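Local coordinates for protein MmcR (PDB 3GWZ) that transfers a methyl group from S-adenosyl-L-methionine to 6-demethylmitomycins A and B, forming the quinone methoxy group of mitomycins A and B, at residues 64-68 with 118-122; 238-242 with 255-259. All coordinates share one frame; numbering follows the deposited sequence.

Contact 1. Residues 64-68 with 118-122; sequences PELLQ and VLLPD
In the N-terminal dimerisation domain, the turn that follows helix 32-61 meets the loop between helices 114-117 and 126-135, with L120 set into the turn and P121 lying against E65. The L120 side chain has CG anti to its own carbonyl carbon (chi1 -72°), and this together with an extended chi2 brings CD2 to the turn. There this methyl lies 3.4 Å from P64 O, and L120 CD2 is also 4.0 Å from P64 CB. Q68 flanks the same methyl, its amide carbon CD 3.7 Å from L120 CD2. Q68 NE2 turns back and donates to E65 O at 2.9 Å, nearly straight at 160°, in the carbonyl plane and on a lone pair. That bond fixes the rotation of the amide and leaves OE1 beside the L120 methyls. P64 O, next to CD2, accepts two bonds, from L67 N within the turn and from NE2 of Q112. The E65 chain bends at chi2 (94°), so that CG and the carboxylate carbon lie along the P121 ring; E65 CG comes to 3.3 Å of P121 CD, a tight van der Waals contact. The carboxylate end has a long, weak ion pair with R132 of helix 126-135, a residue that P121 also touches. P64 CG also rests on L119 CB at 4.0 Å, while the rest of L119 packs onto I55 and V59 of helix 32-61 and onto V42 of the second subunit. Docking of two loops that precede and follow the small antiparallel sheet in sequence, beside the dimer interface, fits the winged-helix-like dimerisation domain of COMT-type O-methyltransferases.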
loop_
_atom_site.group_PDB
_atom_site.type_symbol
_atom_site.label_atom_id
_atom_site.label_comp_id
_atom_site.label_asym_id
_atom_site.label_seq_id
_atom_site.Cartn_x
_atom_site.Cartn_y
_atom_site.Cartn_z
ATOM N N PRO A 64 -5.824 -8.044 -6.409
ATOM C CA PRO A 64 -6.035 -6.588 -6.428
ATOM C C PRO A 64 -4.777 -5.773 -6.105
ATOM O O PRO A 64 -4.562 -4.705 -6.693
ATOM C CB PRO A 64 -7.091 -6.374 -5.334
ATOM C CG PRO A 64 -7.811 -7.688 -5.246
ATOM C CD PRO A 64 -6.751 -8.718 -5.476
ATOM N N GLU A 65 -3.960 -6.271 -5.179
ATOM C CA GLU A 65 -2.732 -5.579 -4.798
ATOM C C GLU A 65 -1.733 -5.515 -5.948
ATOM O O GLU A 65 -0.901 -4.609 -6.006
ATOM C CB GLU A 65 -2.065 -6.259 -3.605
ATOM C CG GLU A 65 -2.897 -6.261 -2.343
ATOM C CD GLU A 65 -3.711 -7.530 -2.174
ATOM O OE1 GLU A 65 -3.288 -8.385 -1.365
ATOM O OE2 GLU A 65 -4.760 -7.675 -2.846
ATOM N N LEU A 66 -1.813 -6.485 -6.849
ATOM C CA LEU A 66 -0.881 -6.577 -7.973
ATOM C C LEU A 66 -1.285 -5.695 -9.152
ATOM O O LEU A 66 -0.555 -5.589 -10.135
ATOM C CB LEU A 66 -0.744 -8.035 -8.431
ATOM C CG LEU A 66 -0.084 -8.986 -7.435
ATOM C CD1 LEU A 66 -0.215 -10.430 -7.893
ATOM C CD2 LEU A 66 1.386 -8.620 -7.233
ATOM N N LEU A 67 -2.441 -5.057 -9.051
ATOM C CA LEU A 67 -2.948 -4.250 -10.151
ATOM C C LEU A 67 -2.937 -2.761 -9.847
ATOM O O LEU A 67 -3.626 -1.988 -10.510
ATOM C CB LEU A 67 -4.362 -4.700 -10.533
ATOM C CG LEU A 67 -4.457 -6.066 -11.220
ATOM C CD1 LEU A 67 -5.914 -6.475 -11.444
ATOM C CD2 LEU A 67 -3.702 -6.054 -12.547
ATOM N N GLN A 68 -2.155 -2.348 -8.849
ATOM C CA GLN A 68 -2.165 -0.943 -8.425
ATOM C C GLN A 68 -1.276 -0.053 -9.287
ATOM O O GLN A 68 -1.324 1.172 -9.178
ATOM C CB GLN A 68 -1.758 -0.800 -6.954
ATOM C CG GLN A 68 -2.502 -1.722 -6.003
ATOM C CD GLN A 68 -2.057 -1.530 -4.567
ATOM O OE1 GLN A 68 -2.473 -0.581 -3.904
ATOM N NE2 GLN A 68 -1.201 -2.430 -4.079
ATOM N N VAL A 118 -12.084 -1.827 -4.097
ATOM C CA VAL A 118 -12.542 -1.877 -2.710
ATOM C C VAL A 118 -12.049 -3.148 -2.009
ATOM O O VAL A 118 -12.231 -3.311 -0.810
ATOM C CB VAL A 118 -14.082 -1.762 -2.591
ATOM C CG1 VAL A 118 -14.585 -0.514 -3.297
ATOM C CG2 VAL A 118 -14.753 -2.984 -3.152
ATOM N N LEU A 119 -11.408 -4.035 -2.766
ATOM C CA LEU A 119 -10.868 -5.269 -2.209
ATOM C C LEU A 119 -9.407 -5.132 -1.789
ATOM O O LEU A 119 -8.816 -6.071 -1.259
ATOM C CB LEU A 119 -11.017 -6.419 -3.201
ATOM C CG LEU A 119 -12.455 -6.856 -3.463
ATOM C CD1 LEU A 119 -12.499 -7.952 -4.544
ATOM C CD2 LEU A 119 -13.099 -7.327 -2.188
ATOM N N LEU A 120 -8.814 -3.968 -2.027
ATOM C CA LEU A 120 -7.449 -3.750 -1.575
ATOM C C LEU A 120 -7.397 -3.893 -0.053
ATOM O O LEU A 120 -8.284 -3.404 0.656
ATOM C CB LEU A 120 -6.930 -2.376 -2.028
ATOM C CG LEU A 120 -6.633 -2.260 -3.531
ATOM C CD1 LEU A 120 -6.542 -0.798 -3.971
ATOM C CD2 LEU A 120 -5.357 -3.023 -3.896
ATOM N N PRO A 121 -6.367 -4.585 0.453
ATOM C CA PRO A 121 -6.219 -4.818 1.894
ATOM C C PRO A 121 -6.095 -3.499 2.632
ATOM O O PRO A 121 -5.283 -2.657 2.256
ATOM C CB PRO A 121 -4.912 -5.605 2.002
ATOM C CG PRO A 121 -4.196 -5.375 0.702
ATOM C CD PRO A 121 -5.238 -5.113 -0.330
ATOM N N ASP A 122 -6.901 -3.331 3.672
ATOM C CA ASP A 122 -6.970 -2.080 4.406
ATOM C C ASP A 122 -7.749 -2.311 5.697
ATOM O O ASP A 122 -8.944 -2.618 5.658
ATOM C CB ASP A 122 -7.660 -1.018 3.551
ATOM C CG ASP A 122 -7.808 0.307 4.269
ATOM O OD1 ASP A 122 -7.419 0.394 5.456
ATOM O OD2 ASP A 122 -8.316 1.265 3.646
#

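Contact 2. Residues 238-242 with 255-259; sequences AEEAR and EILPG
I256 lies across one face of the R242 guanidinium, its CG1 3.5 Å above the plane and offset toward the rim. The branch atoms of the isoleucine spread over the group: I256 CG1 is 3.6 Å from R242 NH1, and I256 CG2 is equally near to R242 NH2. R242 leaves the helix with CG anti to the backbone N (chi1 -170°), runs extended past CB and CG along I256, and then bends at chi3, which folds the guanidinium back over the strand residue. Its rotation is fixed by E239, one turn earlier in the helix. NE and NH2 grip the carboxylate side-on, one nitrogen to each oxygen: R242 NE to E239 OE1 at 2.9 Å, R242 NH2 to E239 OE2 at 3.0 Å. Both oxygens are met on the syn side, and the bonds are close to straight. NH2 has a further partner at the edge of the plane, a water that accepts its N-H and donates to I256 O, so a single water ties helix to strand backbone. Deeper in, A238 points its CB at I256 CG2, 3.8 Å away, and reaches P258 CG at 4.3 Å, while I256 CD1 lies against the backbone of R242 at CA and N. A238 and A241 continue onto E233 and L231 of the neighbouring strand 228-233; with small residues on this face, the helix and strand axes come to 8.4 Å. At 167° the two run nearly antiparallel, the geometry of a beta-alpha-beta crossover. G259, just past the strand, touches the bound S-adenosyl-L-homocysteine; the unit is part of the Rossmann-like fold of class I methyltransferases, whose cofactor site lies at the C-terminal ends of the parallel strands.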
loop_
_atom_site.group_PDB
_atom_site.type_symbol
_atom_site.label_atom_id
_atom_site.label_comp_id
_atom_site.label_asym_id
_atom_site.label_seq_id
_atom_site.Cartn_x
_atom_site.Cartn_y
_atom_site.Cartn_z
ATOM N N ALA A 238 -7.182 -8.654 24.401
ATOM C CA ALA A 238 -6.846 -7.519 25.261
ATOM C C ALA A 238 -5.466 -6.952 24.923
ATOM O O ALA A 238 -5.264 -5.735 24.934
ATOM C CB ALA A 238 -6.911 -7.918 26.727
ATOM N N GLU A 239 -4.517 -7.831 24.625
ATOM C CA GLU A 239 -3.173 -7.379 24.252
ATOM C C GLU A 239 -3.177 -6.627 22.924
ATOM O O GLU A 239 -2.430 -5.664 22.739
ATOM C CB GLU A 239 -2.184 -8.547 24.219
ATOM C CG GLU A 239 -1.899 -9.139 25.604
ATOM C CD GLU A 239 -1.548 -8.071 26.637
ATOM O OE1 GLU A 239 -0.666 -7.231 26.351
ATOM O OE2 GLU A 239 -2.158 -8.072 27.733
ATOM N N GLU A 240 -4.024 -7.054 21.993
ATOM C CA GLU A 240 -4.160 -6.315 20.745
ATOM C C GLU A 240 -4.729 -4.922 21.017
ATOM O O GLU A 240 -4.268 -3.936 20.446
ATOM C CB GLU A 240 -5.032 -7.081 19.748
ATOM C CG GLU A 240 -4.446 -8.433 19.343
ATOM C CD GLU A 240 -5.366 -9.210 18.414
ATOM O OE1 GLU A 240 -6.140 -8.575 17.656
ATOM O OE2 GLU A 240 -5.321 -10.458 18.447
ATOM N N ALA A 241 -5.725 -4.839 21.892
ATOM C CA ALA A 241 -6.276 -3.546 22.280
ATOM C C ALA A 241 -5.220 -2.681 22.943
ATOM O O ALA A 241 -5.177 -1.463 22.726
ATOM C CB ALA A 241 -7.487 -3.710 23.205
ATOM N N ARG A 242 -4.368 -3.296 23.756
ATOM C CA ARG A 242 -3.279 -2.540 24.370
ATOM C C ARG A 242 -2.381 -1.912 23.303
ATOM O O ARG A 242 -2.015 -0.742 23.404
ATOM C CB ARG A 242 -2.451 -3.416 25.307
ATOM C CG ARG A 242 -1.456 -2.628 26.156
ATOM C CD ARG A 242 -0.481 -3.536 26.902
ATOM N NE ARG A 242 -1.151 -4.625 27.614
ATOM C CZ ARG A 242 -1.703 -4.521 28.817
ATOM N NH1 ARG A 242 -1.690 -3.363 29.467
ATOM N NH2 ARG A 242 -2.291 -5.577 29.367
ATOM N N GLU A 255 -7.030 1.601 31.204
ATOM C CA GLU A 255 -6.543 0.360 31.771
ATOM C C GLU A 255 -7.008 -0.806 30.897
ATOM O O GLU A 255 -8.144 -0.818 30.431
ATOM C CB GLU A 255 -7.090 0.193 33.186
ATOM C CG GLU A 255 -6.898 -1.204 33.755
ATOM C CD GLU A 255 -7.491 -1.342 35.144
ATOM O OE1 GLU A 255 -7.948 -2.455 35.493
ATOM O OE2 GLU A 255 -7.507 -0.329 35.879
ATOM N N ILE A 256 -6.119 -1.771 30.687
ATOM C CA ILE A 256 -6.445 -3.010 29.982
ATOM C C ILE A 256 -6.721 -4.132 30.984
ATOM O O ILE A 256 -5.879 -4.453 31.817
ATOM C CB ILE A 256 -5.269 -3.475 29.111
ATOM C CG1 ILE A 256 -4.831 -2.376 28.129
ATOM C CG2 ILE A 256 -5.619 -4.772 28.400
ATOM C CD1 ILE A 256 -5.923 -1.905 27.193
ATOM N N LEU A 257 -7.894 -4.740 30.881
ATOM C CA LEU A 257 -8.302 -5.802 31.791
ATOM C C LEU A 257 -8.569 -7.095 31.034
ATOM O O LEU A 257 -9.643 -7.275 30.459
ATOM C CB LEU A 257 -9.563 -5.381 32.543
ATOM C CG LEU A 257 -10.152 -6.424 33.494
ATOM C CD1 LEU A 257 -9.094 -6.906 34.489
ATOM C CD2 LEU A 257 -11.372 -5.850 34.214
ATOM N N PRO A 258 -7.577 -7.994 31.008
ATOM C CA PRO A 258 -7.785 -9.328 30.442
ATOM C C PRO A 258 -8.751 -10.068 31.348
ATOM O O PRO A 258 -8.514 -10.127 32.554
ATOM C CB PRO A 258 -6.395 -9.965 30.520
ATOM C CG PRO A 258 -5.433 -8.805 30.671
ATOM C CD PRO A 258 -6.188 -7.781 31.449
ATOM N N GLY A 259 -9.828 -10.611 30.797
ATOM C CA GLY A 259 -10.832 -11.235 31.637
ATOM C C GLY A 259 -11.978 -11.853 30.861
ATOM O O GLY A 259 -11.922 -11.988 29.640
HETATM O O HOH W 1 -3.262 -5.159 32.095
#

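Overall arrangement
The two contacts stand in different domains, their centres 31 Å apart and their nearest atoms about 14 Å apart, and share no helix or strand. Both are partly buried. Contact 1 joins two irregular linkers of the dimerisation domain and lies away from the annotated sites; it is made of van der Waals contacts, some through carbon atoms of polar side chains, a side-chain hydrogen bond, Q68 to E65, lies within segment 64-68, and it borders the second subunit. Contact 2 joins regular elements at the edge strand of the catalytic sheet, next to the cofactor pocket. There a helix-borne ion pair and a bridging water overlie the aliphatic packing, and no other chain touches it.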